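Local coordinates for PLP-Dependent L-Arginine Hydroxylase MppP (Streptomyces wadayamensis, PDB 6C9B), which uses pyridoxal 5'-phosphate to oxidise L-arginine to 4-hydroxy-2-ketoarginine and 2-ketoarginine, acting as an oxidase and not as an oxygenase, at residues 59-64 with 257-262; 110-115 with 339-344; 158-163 with 307-312. One frame throughout, in Å; residues are numbered along the deposited sequence. Where two conformers were deposited one is given.

Contact 1: residues 59-64 with 257-262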
ATOM      1  N   GLN B  59       3.951  18.114 -10.310  1.00 31.27           N
ATOM      2  CA  GLN B  59       5.136  18.936 -10.119  1.00 27.71           C
ATOM      3  C   GLN B  59       5.855  18.540  -8.841  1.00 27.76           C
ATOM      4  O   GLN B  59       7.083  18.400  -8.818  1.00 27.64           O
ATOM      5  CB  GLN B  59       4.743  20.407 -10.079  1.00 32.46           C
ATOM      6  CG  GLN B  59       4.153  20.920 -11.381  1.00 33.99           C
ATOM      7  CD  GLN B  59       3.785  22.385 -11.312  1.00 46.72           C
ATOM      8  OE1 GLN B  59       4.084  23.069 -10.332  1.00 40.82           O
ATOM      9  NE2 GLN B  59       3.125  22.876 -12.355  1.00 46.71           N
ATOM     10  N   ILE B  60       5.095  18.309  -7.772  1.00 24.31           N
ATOM     11  CA  ILE B  60       5.705  17.859  -6.529  1.00 21.14           C
ATOM     12  C   ILE B  60       6.362  16.503  -6.742  1.00 26.07           C
ATOM     13  O   ILE B  60       7.498  16.264  -6.310  1.00 26.12           O
ATOM     14  CB  ILE B  60       4.651  17.822  -5.406  1.00 27.00           C
ATOM     15  CG1 ILE B  60       4.115  19.233  -5.141  1.00 30.64           C
ATOM     16  CG2 ILE B  60       5.251  17.257  -4.115  1.00 25.54           C
ATOM     17  CD1 ILE B  60       2.915  19.250  -4.198  1.00 30.50           C
ATOM     18  N   GLU B  61       5.670  15.604  -7.441  1.00 25.50           N
ATOM     19  CA  GLU B  61       6.245  14.289  -7.709  1.00 24.13           C
ATOM     20  C   GLU B  61       7.529  14.397  -8.521  1.00 21.95           C
ATOM     21  O   GLU B  61       8.530  13.739  -8.212  1.00 24.68           O
ATOM     22  CB  GLU B  61       5.239  13.421  -8.445  1.00 23.59           C
ATOM     23  CG  GLU B  61       5.729  11.977  -8.627  1.00 22.66           C
ATOM     24  CD  GLU B  61       4.783  11.110  -9.432  1.00 34.77           C
ATOM     25  OE1 GLU B  61       4.839   9.877  -9.253  1.00 29.36           O
ATOM     26  OE2 GLU B  61       4.008  11.641 -10.261  1.00 28.51           O
ATOM     27  N   SER B  62       7.532  15.234  -9.558  0.58 21.94           N
ATOM     28  CA  SER B  62       8.733  15.377 -10.373  0.58 26.90           C
ATOM     29  C   SER B  62       9.902  15.899  -9.545  0.58 27.13           C
ATOM     30  O   SER B  62      11.049  15.474  -9.740  0.58 25.14           O
ATOM     31  CB  SER B  62       8.460  16.305 -11.557  0.58 32.74           C
ATOM     32  OG  SER B  62       7.758  15.623 -12.580  0.58 40.77           O
ATOM     33  N   GLU B  63       9.634  16.828  -8.624  1.00 26.78           N
ATOM     34  CA  GLU B  63      10.705  17.361  -7.780  1.00 24.15           C
ATOM     35  C   GLU B  63      11.201  16.321  -6.785  1.00 26.87           C
ATOM     36  O   GLU B  63      12.401  16.266  -6.482  1.00 24.61           O
ATOM     37  CB  GLU B  63      10.213  18.612  -7.044  1.00 30.24           C
ATOM     38  CG  GLU B  63       9.777  19.720  -7.991  1.00 27.93           C
ATOM     39  CD  GLU B  63       9.015  20.849  -7.316  1.00 35.44           C
ATOM     40  OE1 GLU B  63       8.797  21.867  -7.994  1.00 35.27           O
ATOM     41  OE2 GLU B  63       8.618  20.720  -6.132  1.00 31.21           O
ATOM     42  N   ALA B  64      10.286  15.513  -6.247  1.00 26.04           N
ATOM     43  CA  ALA B  64      10.672  14.454  -5.317  1.00 20.94           C
ATOM     44  C   ALA B  64      11.563  13.429  -6.011  1.00 22.76           C
ATOM     45  O   ALA B  64      12.622  13.057  -5.492  1.00 22.99           O
ATOM     46  CB  ALA B  64       9.437  13.774  -4.736  1.00 22.68           C
ATOM     47  N   LEU B 257       1.723  15.046   0.034  1.00 22.50           N
ATOM     48  CA  LEU B 257       2.480  15.392   1.233  1.00 20.93           C
ATOM     49  C   LEU B 257       3.669  14.460   1.415  1.00 22.50           C
ATOM     50  O   LEU B 257       4.747  14.895   1.838  1.00 21.18           O
ATOM     51  CB  LEU B 257       1.583  15.340   2.469  1.00 22.69           C
ATOM     52  CG  LEU B 257       2.278  15.845   3.746  1.00 23.35           C
ATOM     53  CD1 LEU B 257       2.436  17.344   3.699  1.00 28.41           C
ATOM     54  CD2 LEU B 257       1.505  15.466   4.998  1.00 30.01           C
ATOM     55  N   ILE B 258       3.491  13.169   1.118  1.00 21.88           N
ATOM     56  CA  ILE B 258       4.604  12.234   1.222  1.00 20.19           C
ATOM     57  C   ILE B 258       5.662  12.547   0.177  1.00 20.41           C
ATOM     58  O   ILE B 258       6.862  12.514   0.465  1.00 21.43           O
ATOM     59  CB  ILE B 258       4.084  10.790   1.117  1.00 18.60           C
ATOM     60  CG1 ILE B 258       3.256  10.463   2.338  1.00 20.02           C
ATOM     61  CG2 ILE B 258       5.236   9.792   0.933  1.00 23.73           C
ATOM     62  CD1 ILE B 258       2.570   9.114   2.272  1.00 22.77           C
ATOM     63  N   LEU B 259       5.243  12.904  -1.037  1.00 21.76           N
ATOM     64  CA  LEU B 259       6.213  13.268  -2.061  1.00 22.71           C
ATOM     65  C   LEU B 259       6.960  14.537  -1.672  1.00 21.28           C
ATOM     66  O   LEU B 259       8.178  14.648  -1.869  1.00 24.89           O
ATOM     67  CB  LEU B 259       5.492  13.448  -3.392  1.00 22.68           C
ATOM     68  CG  LEU B 259       4.894  12.174  -3.984  1.00 20.83           C
ATOM     69  CD1 LEU B 259       3.915  12.509  -5.074  1.00 25.44           C
ATOM     70  CD2 LEU B 259       6.005  11.268  -4.479  1.00 21.17           C
ATOM     71  N   ALA B 260       6.243  15.500  -1.096  1.00 21.19           N
ATOM     72  CA  ALA B 260       6.908  16.702  -0.592  1.00 27.38           C
ATOM     73  C   ALA B 260       7.907  16.344   0.501  1.00 24.42           C
ATOM     74  O   ALA B 260       9.023  16.870   0.534  1.00 23.32           O
ATOM     75  CB  ALA B 260       5.874  17.696  -0.070  1.00 24.67           C
ATOM     76  N   LEU B 261       7.532  15.434   1.400  1.00 24.71           N
ATOM     77  CA  LEU B 261       8.465  15.016   2.438  1.00 22.31           C
ATOM     78  C   LEU B 261       9.701  14.358   1.841  1.00 21.85           C
ATOM     79  O   LEU B 261      10.823  14.613   2.292  1.00 24.76           O
ATOM     80  CB  LEU B 261       7.770  14.073   3.427  1.00 20.50           C
ATOM     81  CG  LEU B 261       6.891  14.715   4.484  1.00 34.26           C
ATOM     82  CD1 LEU B 261       6.111  13.650   5.224  1.00 29.03           C
ATOM     83  CD2 LEU B 261       7.776  15.486   5.466  1.00 51.41           C
ATOM     84  N   ILE B 262       9.517  13.497   0.837  1.00 22.38           N
ATOM     85  CA  ILE B 262      10.656  12.844   0.206  1.00 22.09           C
ATOM     86  C   ILE B 262      11.572  13.883  -0.416  1.00 25.01           C
ATOM     87  O   ILE B 262      12.808  13.789  -0.342  1.00 21.79           O
ATOM     88  CB  ILE B 262      10.158  11.844  -0.844  1.00 20.86           C
ATOM     89  CG1 ILE B 262       9.490  10.662  -0.151  1.00 21.97           C
ATOM     90  CG2 ILE B 262      11.319  11.391  -1.744  1.00 23.23           C
ATOM     91  CD1 ILE B 262       8.718   9.761  -1.098  1.00 24.03           C
TER

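Contact 2: residues 110-115 with 339-344. With EGV ((4S)-5-carbamimidamido-4-hydroxy-2-oxopentanoic acid), chain F.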
ATOM      1  N   LEU B 110      16.346 -15.680  -8.612  1.00 15.88           N
ATOM      2  CA  LEU B 110      16.302 -14.735  -7.513  1.00 14.95           C
ATOM      3  C   LEU B 110      17.504 -14.921  -6.599  1.00 15.44           C
ATOM      4  O   LEU B 110      17.854 -16.054  -6.245  1.00 17.67           O
ATOM      5  CB  LEU B 110      15.023 -14.908  -6.692  1.00 15.00           C
ATOM      6  CG  LEU B 110      14.852 -14.044  -5.459  1.00 17.70           C
ATOM      7  CD1 LEU B 110      14.811 -12.565  -5.784  1.00 19.92           C
ATOM      8  CD2 LEU B 110      13.580 -14.420  -4.783  1.00 16.43           C
ATOM      9  N   VAL B 111      18.153 -13.811  -6.248  1.00 15.46           N
ATOM     10  CA  VAL B 111      19.301 -13.904  -5.342  1.00 15.91           C
ATOM     11  C   VAL B 111      18.874 -14.518  -4.008  1.00 15.99           C
ATOM     12  O   VAL B 111      17.762 -14.299  -3.512  1.00 15.37           O
ATOM     13  CB  VAL B 111      19.961 -12.527  -5.153  1.00 18.23           C
ATOM     14  CG1 VAL B 111      19.003 -11.520  -4.490  1.00 17.61           C
ATOM     15  CG2 VAL B 111      21.246 -12.669  -4.355  1.00 22.04           C
ATOM     16  N   HIS B 112      19.762 -15.330  -3.440  1.00 16.92           N
ATOM     17  CA  HIS B 112      19.477 -16.088  -2.234  1.00 16.96           C
ATOM     18  C   HIS B 112      20.710 -15.976  -1.344  1.00 18.28           C
ATOM     19  O   HIS B 112      21.821 -16.267  -1.800  1.00 18.44           O
ATOM     20  CB  HIS B 112      19.197 -17.549  -2.606  1.00 18.78           C
ATOM     21  CG  HIS B 112      18.875 -18.431  -1.447  1.00 20.79           C
ATOM     22  ND1 HIS B 112      19.767 -19.359  -0.940  1.00 22.85           N
ATOM     23  CD2 HIS B 112      17.748 -18.550  -0.710  1.00 23.06           C
ATOM     24  CE1 HIS B 112      19.201 -19.997   0.069  1.00 24.78           C
ATOM     25  NE2 HIS B 112      17.978 -19.530   0.228  1.00 19.12           N
ATOM     26  N   PRO B 113      20.573 -15.545  -0.084  1.00 15.89           N
ATOM     27  CA  PRO B 113      19.370 -15.088   0.601  1.00 15.36           C
ATOM     28  C   PRO B 113      18.947 -13.716   0.133  1.00 19.35           C
ATOM     29  O   PRO B 113      19.729 -12.999  -0.514  1.00 18.06           O
ATOM     30  CB  PRO B 113      19.807 -15.059   2.064  1.00 19.45           C
ATOM     31  CG  PRO B 113      21.257 -14.626   1.954  1.00 17.65           C
ATOM     32  CD  PRO B 113      21.778 -15.385   0.756  1.00 18.27           C
ATOM     33  N   THR B 114      17.714 -13.336   0.459  1.00 18.15           N
ATOM     34  CA  THR B 114      17.268 -11.959   0.290  1.00 15.50           C
ATOM     35  C   THR B 114      16.052 -11.769   1.183  1.00 18.70           C
ATOM     36  O   THR B 114      15.570 -12.710   1.821  1.00 19.55           O
ATOM     37  CB  THR B 114      17.018 -11.605  -1.193  1.00 16.87           C
ATOM     38  OG1 THR B 114      17.065 -10.173  -1.359  1.00 20.42           O
ATOM     39  CG2 THR B 114      15.715 -12.149  -1.718  1.00 18.88           C
ATOM     40  N   PHE B 115      15.564 -10.541   1.237  1.00 19.78           N
ATOM     41  CA  PHE B 115      14.400 -10.232   2.059  1.00 20.03           C
ATOM     42  C   PHE B 115      13.216 -11.089   1.596  1.00 18.41           C
ATOM     43  O   PHE B 115      12.911 -11.147   0.398  1.00 18.99           O
ATOM     44  CB  PHE B 115      14.087  -8.738   1.947  1.00 49.39           C
ATOM     45  CG  PHE B 115      12.805  -8.331   2.605  1.00 66.58           C
ATOM     46  CD1 PHE B 115      12.429  -8.876   3.826  1.00 66.71           C
ATOM     47  CD2 PHE B 115      11.978  -7.394   2.001  1.00 63.27           C
ATOM     48  CE1 PHE B 115      11.237  -8.501   4.438  1.00 67.93           C
ATOM     49  CE2 PHE B 115      10.800  -6.999   2.608  1.00 66.30           C
ATOM     50  CZ  PHE B 115      10.422  -7.563   3.828  1.00 77.51           C
ATOM     51  N   PHE B 339      15.335 -15.486   5.564  1.00 19.90           N
ATOM     52  CA  PHE B 339      16.000 -14.861   4.421  1.00 16.48           C
ATOM     53  C   PHE B 339      16.511 -15.900   3.440  1.00 19.93           C
ATOM     54  O   PHE B 339      16.704 -15.595   2.255  1.00 18.87           O
ATOM     55  CB  PHE B 339      17.191 -14.023   4.874  1.00 21.41           C
ATOM     56  CG  PHE B 339      16.828 -12.835   5.715  1.00 19.96           C
ATOM     57  CD1 PHE B 339      16.401 -11.654   5.139  1.00 22.79           C
ATOM     58  CD2 PHE B 339      16.971 -12.894   7.090  1.00 23.44           C
ATOM     59  CE1 PHE B 339      16.081 -10.558   5.920  1.00 37.46           C
ATOM     60  CE2 PHE B 339      16.655 -11.801   7.877  1.00 24.02           C
ATOM     61  CZ  PHE B 339      16.212 -10.634   7.292  1.00 32.18           C
ATOM     62  N   HIS B 340      16.748 -17.118   3.913  1.00 18.25           N
ATOM     63  CA  HIS B 340      17.234 -18.197   3.053  1.00 20.04           C
ATOM     64  C   HIS B 340      16.014 -18.958   2.555  1.00 18.23           C
ATOM     65  O   HIS B 340      15.707 -20.086   2.959  1.00 20.97           O
ATOM     66  CB  HIS B 340      18.216 -19.066   3.808  1.00 22.73           C
ATOM     67  CG  HIS B 340      19.393 -18.294   4.299  1.00 23.04           C
ATOM     68  ND1 HIS B 340      20.587 -18.239   3.610  1.00 23.77           N
ATOM     69  CD2 HIS B 340      19.539 -17.493   5.380  1.00 22.16           C
ATOM     70  CE1 HIS B 340      21.434 -17.470   4.276  1.00 25.41           C
ATOM     71  NE2 HIS B 340      20.815 -16.990   5.340  1.00 23.63           N
ATOM     72  N   TRP B 341      15.317 -18.271   1.647  1.00 18.94           N
ATOM     73  CA  TRP B 341      13.972 -18.638   1.239  1.00 21.60           C
ATOM     74  C   TRP B 341      13.944 -19.954   0.460  1.00 22.11           C
ATOM     75  O   TRP B 341      12.886 -20.561   0.342  1.00 22.87           O
ATOM     76  CB  TRP B 341      13.365 -17.488   0.418  1.00 20.54           C
ATOM     77  CG  TRP B 341      14.221 -17.066  -0.742  1.00 17.51           C
ATOM     78  CD1 TRP B 341      15.106 -16.018  -0.784  1.00 19.51           C
ATOM     79  CD2 TRP B 341      14.291 -17.705  -2.033  1.00 15.33           C
ATOM     80  NE1 TRP B 341      15.743 -15.974  -2.024  1.00 19.46           N
ATOM     81  CE2 TRP B 341      15.243 -16.987  -2.808  1.00 15.81           C
ATOM     82  CE3 TRP B 341      13.639 -18.800  -2.604  1.00 20.15           C
ATOM     83  CZ2 TRP B 341      15.566 -17.347  -4.126  1.00 19.24           C
ATOM     84  CZ3 TRP B 341      13.945 -19.145  -3.925  1.00 21.56           C
ATOM     85  CH2 TRP B 341      14.913 -18.426  -4.656  1.00 18.86           C
ATOM     86  N   ALA B 342      15.085 -20.425  -0.027  1.00 20.04           N
ATOM     87  CA  ALA B 342      15.172 -21.724  -0.692  1.00 20.95           C
ATOM     88  C   ALA B 342      15.736 -22.827   0.198  1.00 26.71           C
ATOM     89  O   ALA B 342      15.567 -24.008  -0.122  1.00 25.13           O
ATOM     90  CB  ALA B 342      16.031 -21.609  -1.953  1.00 24.28           C
ATOM     91  N   GLU B 343      16.412 -22.477   1.290  1.00 24.54           N
ATOM     92  CA  GLU B 343      17.064 -23.451   2.154  1.00 23.73           C
ATOM     93  C   GLU B 343      17.203 -22.824   3.535  1.00 23.26           C
ATOM     94  O   GLU B 343      18.277 -22.323   3.886  1.00 24.62           O
ATOM     95  CB  GLU B 343      18.435 -23.851   1.611  1.00 27.77           C
ATOM     96  CG  GLU B 343      19.000 -25.097   2.282  1.00 29.89           C
ATOM     97  CD  GLU B 343      18.276 -26.356   1.831  1.00 42.72           C
ATOM     98  OE1 GLU B 343      18.578 -26.864   0.728  1.00 55.93           O
ATOM     99  OE2 GLU B 343      17.375 -26.803   2.563  1.00 38.89           O
ATOM    100  N   PRO B 344      16.136 -22.809   4.328  1.00 25.91           N
ATOM    101  CA  PRO B 344      16.167 -21.998   5.558  1.00 29.17           C
ATOM    102  C   PRO B 344      17.230 -22.437   6.541  1.00 31.16           C
ATOM    103  O   PRO B 344      17.710 -21.606   7.325  1.00 26.91           O
ATOM    104  CB  PRO B 344      14.756 -22.169   6.138  1.00 30.42           C
ATOM    105  CG  PRO B 344      14.060 -23.189   5.271  1.00 35.70           C
ATOM    106  CD  PRO B 344      14.766 -23.200   3.962  1.00 30.81           C
TER
HETATM  107  C10 EGV F 401      13.265  -5.510   6.947  1.00 27.52           C
HETATM  108  C02 EGV F 401       8.293  -5.031   6.205  1.00 47.89           C
HETATM  109  C03 EGV F 401       7.034  -6.412   4.548  1.00 40.87           C
HETATM  110  C06 EGV F 401       9.674  -4.774   5.634  1.00 51.92           C
HETATM  111  C07 EGV F 401      10.679  -5.574   6.492  1.00 55.20           C
HETATM  112  C09 EGV F 401      12.128  -5.545   5.938  1.00 57.43           C
HETATM  113  N01 EGV F 401       7.736  -6.310   5.787  1.00 39.76           N
HETATM  114  N04 EGV F 401       6.484  -7.656   4.150  1.00 49.30           N
HETATM  115  N05 EGV F 401       6.928  -5.363   3.760  1.00 25.84           N
HETATM  116  O08 EGV F 401       9.965  -3.437   5.706  1.00 51.78           O
HETATM  117  O11 EGV F 401      14.382  -5.323   6.504  1.00 19.59           O
HETATM  118  O12 EGV F 401      13.069  -5.661   8.169  1.00 33.13           O
HETATM  119  O13 EGV F 401      12.379  -5.549   4.737  1.00 49.11           O

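Contact 3: residues 158-163 with 307-312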
ATOM      1  N   PRO B 158      21.972  -2.816  -2.721  1.00 17.33           N
ATOM      2  CA  PRO B 158      22.675  -3.710  -1.795  1.00 18.70           C
ATOM      3  C   PRO B 158      21.739  -4.753  -1.251  1.00 17.47           C
ATOM      4  O   PRO B 158      20.542  -4.493  -1.038  1.00 17.52           O
ATOM      5  CB  PRO B 158      23.175  -2.769  -0.696  1.00 20.51           C
ATOM      6  CG  PRO B 158      23.208  -1.423  -1.347  1.00 19.71           C
ATOM      7  CD  PRO B 158      22.028  -1.423  -2.271  1.00 17.06           C
ATOM      8  N   ASN B 159      22.241  -5.968  -1.068  1.00 17.58           N
ATOM      9  CA  ASN B 159      21.330  -7.018  -0.652  1.00 17.44           C
ATOM     10  C   ASN B 159      20.940  -6.816   0.802  1.00 21.01           C
ATOM     11  O   ASN B 159      21.698  -6.267   1.616  1.00 19.73           O
ATOM     12  CB  ASN B 159      21.933  -8.402  -0.844  1.00 19.94           C
ATOM     13  CG  ASN B 159      20.869  -9.516  -0.831  1.00 20.26           C
ATOM     14  OD1 ASN B 159      19.630  -9.261  -0.894  1.00 21.02           O
ATOM     15  ND2 ASN B 159      21.327 -10.752  -0.766  1.00 20.85           N
ATOM     16  N   ASN B 160      19.744  -7.247   1.099  1.00 17.89           N
ATOM     17  CA  ASN B 160      19.204  -7.383   2.454  1.00 19.02           C
ATOM     18  C   ASN B 160      19.068  -8.875   2.642  1.00 17.26           C
ATOM     19  O   ASN B 160      18.242  -9.491   1.956  1.00 17.59           O
ATOM     20  CB  ASN B 160      17.850  -6.684   2.543  1.00 18.71           C
ATOM     21  CG  ASN B 160      17.220  -6.789   3.888  1.00 19.46           C
ATOM     22  OD1 ASN B 160      17.749  -7.419   4.808  1.00 20.75           O
ATOM     23  ND2 ASN B 160      16.102  -6.116   4.035  1.00 21.77           N
ATOM     24  N   PRO B 161      19.831  -9.526   3.526  1.00 20.62           N
ATOM     25  CA  PRO B 161      20.485  -8.983   4.719  1.00 18.75           C
ATOM     26  C   PRO B 161      21.991  -8.779   4.685  1.00 18.55           C
ATOM     27  O   PRO B 161      22.596  -8.350   5.670  1.00 20.97           O
ATOM     28  CB  PRO B 161      20.132 -10.047   5.763  1.00 20.32           C
ATOM     29  CG  PRO B 161      20.233 -11.322   4.976  1.00 22.31           C
ATOM     30  CD  PRO B 161      19.663 -10.990   3.619  1.00 22.03           C
ATOM     31  N   THR B 162      22.633  -9.063   3.564  1.00 17.24           N
ATOM     32  CA  THR B 162      24.076  -9.204   3.558  1.00 16.40           C
ATOM     33  C   THR B 162      24.827  -7.916   3.259  1.00 18.32           C
ATOM     34  O   THR B 162      26.042  -7.861   3.491  1.00 20.32           O
ATOM     35  CB  THR B 162      24.506 -10.214   2.500  1.00 19.00           C
ATOM     36  OG1 THR B 162      24.261  -9.632   1.211  1.00 20.00           O
ATOM     37  CG2 THR B 162      23.780 -11.551   2.650  1.00 21.76           C
ATOM     38  N   GLY B 163      24.154  -6.909   2.722  1.00 18.27           N
ATOM     39  CA  GLY B 163      24.801  -5.682   2.288  1.00 18.51           C
ATOM     40  C   GLY B 163      25.612  -5.782   1.017  1.00 22.10           C
ATOM     41  O   GLY B 163      26.249  -4.797   0.629  1.00 21.34           O
ATOM     42  N   SER B 307      25.207  -1.589   5.142  1.00 20.46           N
ATOM     43  CA  SER B 307      23.768  -1.440   5.225  1.00 17.57           C
ATOM     44  C   SER B 307      23.328  -1.255   6.679  1.00 18.38           C
ATOM     45  O   SER B 307      24.105  -1.405   7.632  1.00 21.49           O
ATOM     46  CB  SER B 307      23.081  -2.650   4.609  1.00 32.84           C
ATOM     47  OG  SER B 307      22.931  -3.650   5.591  1.00 46.07           O
ATOM     48  N   SER B 308      22.052  -0.948   6.839  1.00 20.92           N
ATOM     49  CA  SER B 308      21.493  -0.611   8.140  1.00 19.78           C
ATOM     50  C   SER B 308      21.042  -1.825   8.927  1.00 19.62           C
ATOM     51  O   SER B 308      20.362  -1.674   9.939  1.00 21.17           O
ATOM     52  CB  SER B 308      20.306   0.334   7.987  1.00 23.81           C
ATOM     53  OG  SER B 308      19.262  -0.292   7.236  1.00 19.79           O
ATOM     54  N   VAL B 309      21.380  -3.026   8.474  1.00 19.08           N
ATOM     55  CA  VAL B 309      21.132  -4.232   9.239  1.00 20.18           C
ATOM     56  C   VAL B 309      22.433  -5.025   9.310  1.00 21.40           C
ATOM     57  O   VAL B 309      23.313  -4.893   8.461  1.00 21.10           O
ATOM     58  CB  VAL B 309      19.992  -5.070   8.637  1.00 20.54           C
ATOM     59  CG1 VAL B 309      18.696  -4.266   8.622  1.00 20.52           C
ATOM     60  CG2 VAL B 309      20.341  -5.537   7.181  1.00 20.20           C
ATOM     61  N   GLU B 310      22.544  -5.859  10.346  1.00 21.09           N
ATOM     62  CA  GLU B 310      23.789  -6.570  10.622  1.00 22.09           C
ATOM     63  C   GLU B 310      23.493  -8.009  11.009  1.00 21.76           C
ATOM     64  O   GLU B 310      22.807  -8.256  12.003  1.00 22.36           O
ATOM     65  CB  GLU B 310      24.569  -5.863  11.748  1.00 22.18           C
ATOM     66  CG  GLU B 310      25.834  -6.550  12.208  1.00 22.18           C
ATOM     67  CD  GLU B 310      27.019  -6.378  11.255  1.00 36.95           C
ATOM     68  OE1 GLU B 310      26.853  -5.840  10.139  1.00 31.90           O
ATOM     69  OE2 GLU B 310      28.126  -6.805  11.627  1.00 49.78           O
ATOM     70  N   ARG B 311      24.084  -8.953  10.284  1.00 20.83           N
ATOM     71  CA  ARG B 311      24.004 -10.368  10.641  1.00 18.91           C
ATOM     72  C   ARG B 311      25.084 -10.721  11.649  1.00 22.12           C
ATOM     73  O   ARG B 311      26.226 -10.260  11.556  1.00 23.07           O
ATOM     74  CB  ARG B 311      24.171 -11.264   9.412  1.00 21.78           C
ATOM     75  CG  ARG B 311      23.086 -11.095   8.358  1.00 21.06           C
ATOM     76  CD  ARG B 311      23.092 -12.278   7.407  1.00 20.34           C
ATOM     77  NE  ARG B 311      24.309 -12.341   6.608  1.00 20.01           N
ATOM     78  CZ  ARG B 311      24.580 -13.332   5.762  1.00 19.56           C
ATOM     79  NH1 ARG B 311      23.725 -14.331   5.651  1.00 22.53           N
ATOM     80  NH2 ARG B 311      25.703 -13.338   5.051  1.00 23.24           N
ATOM     81  N   VAL B 312      24.715 -11.560  12.609  1.00 22.30           N
ATOM     82  CA  VAL B 312      25.641 -12.095  13.595  1.00 20.80           C
ATOM     83  C   VAL B 312      25.482 -13.614  13.589  1.00 25.50           C
ATOM     84  O   VAL B 312      24.359 -14.122  13.636  1.00 25.40           O
ATOM     85  CB  VAL B 312      25.384 -11.507  14.997  1.00 21.65           C
ATOM     86  CG1 VAL B 312      24.011 -11.805  15.457  1.00 65.55           C
ATOM     87  CG2 VAL B 312      26.402 -12.051  15.989  1.00 25.86           C
TER
HETATM   88  O   HOH W   1      24.271  -6.179   6.236  1.00 21.29           O

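Contact 1: residues 59-64 with 257-262
The flat group that I60 and A64 meet is the peptide joining L259 to A260: the I60 methyl CG2 stands almost straight above its nitrogen, 3.6 Å from A260 N, while A64 CB comes from the same side but at a slant, 3.3 Å from L259 O. The other flat group, the E61 carboxylate, is turned to S86 OG, and E61 meets the facing helix through its aliphatic stem. The two helices, 57-71 and the start of 256-291, run in roughly the same direction, their short axes 8.3 Å apart at an angle of 30°. Small residues suit this spacing, because A64 brings backbone near backbone. L259 carries most of the side-chain contact: its CB touches I60 CG2 at 3.9 Å and A64 CB at 4.2 Å, residues one helical turn apart, and its CD1 reaches E61 CB at 3.7 Å. I60 suits its place through its branch at CB; with chi1 at -63°, CG2 lies anti to the backbone N and faces the partner helix. Farther along, I262 CG2 approaches A64 CB and also packs on T219 and A230, whereas L257 and I258 turn to L228 of the second subunit. No hydrogen bond crosses between the segments, so cohesion here comes from dispersion and the exclusion of water, and depends on the close fit of methyl groups against a helix backbone.

Contact 2: residues 110-115 with 339-344
Where strand 107-112 leaves the parallel part of the large seven-stranded sheet, a cis H112-P113 peptide turns the chain toward the product pocket, and the loop 339-344, with its type I turn from H340 to E343, packs on that bend. W341 lies between strand residues: H112 CD2 sits over one face of the indole and L110 CD2 over the opposite one. In its plane, W341 NE1 donates to V111 O at 3.0 Å, with an angle of 159° at the hydrogen. The edge of H112 points at the face of the W341 five-membered ring, the planes at 87°, and the A342 methyl lies over H112's own face; H112 ND1 is held by E133. Proline suits the bend because it tolerates the cis peptide, and P113 CB lies over the H340 ring in a CH-pi contact, 3.7 Å from the ring centroid. A backbone bond adds to this: T114 N donates to F339 O at 3.1 Å. Beyond it F115, with CG anti to its backbone N (chi1 172°), turns a ring face to the bound hydroxy-keto acid, F115 CZ lying 3.0 Å from EGV O13. The indole thus gives the V111 carbonyl a donor while its apolar faces pack, and both bonds and the aromatic cluster tie loop 339-344 to the chain leading into F115.

Contact 3: residues 158-163 with 307-312
The N-N-P-T-G sequence of residues 159-163, a signature of class I aminotransferases in which an asparagine typically contacts the cofactor, packs here on the start of strand 309-314. Cis peptides before P158 and P161 shape this loop, and G163, with a positive phi of 74°, suits its turn and approaches S307 CB with its CA at 4.2 Å. Van der Waals contacts make up most of the pairing. The V309 methyl CG2 lies against two oxygens, 3.9 Å from P161 O and 4.0 Å from N160 OD1, placed against the loop by the branch at CB. P161 CG rests 3.9 Å from R311 CD, ring against aliphatic stem. Next comes the packing on a flat cation: T162 CG2 lies over one face of the R311 guanidinium, offset toward its rim and 3.6 Å from R311 NH2. The R311 chain bends at chi3 (-66°), which folds the guanidinium alongside the threonine; D302 takes its NE in a salt bridge, and E134 accepts the T162 hydroxyl group as a hydrogen-bond partner. N160 serves the active site, its ND2 bonded both to O3 of the modified residue at position 221 and to EGV O11. The polar link between the segments runs through a water, which is hydrogen-bonded to P161 O at 2.8 Å, to V309 O at 2.7 Å and to S307 OG at 2.9 Å.

In the fold
Contacts 2 and 3 are neighbours, their centres 13 Å apart, and N159 joins them: its side chain probably hydrogen-bonds T114 OG1 and P113 O. Both pair a loop following a strand of the seven-stranded sheet (107-112 or 152-156) with elements of the five-stranded sheet, built mostly of strands from the C-terminal part, which brings F115 and N160, both of the product pocket, to the side where the two parts of the fold meet. Along the chain, contact 3 is nested inside the loop closed by contact 2, while contact 1 interleaves with both. Contact 1 is remote, its centre 34 Å from contact 2 and 28 Å from contact 3, and joins helix 57-71 to helix 256-291, near the second subunit.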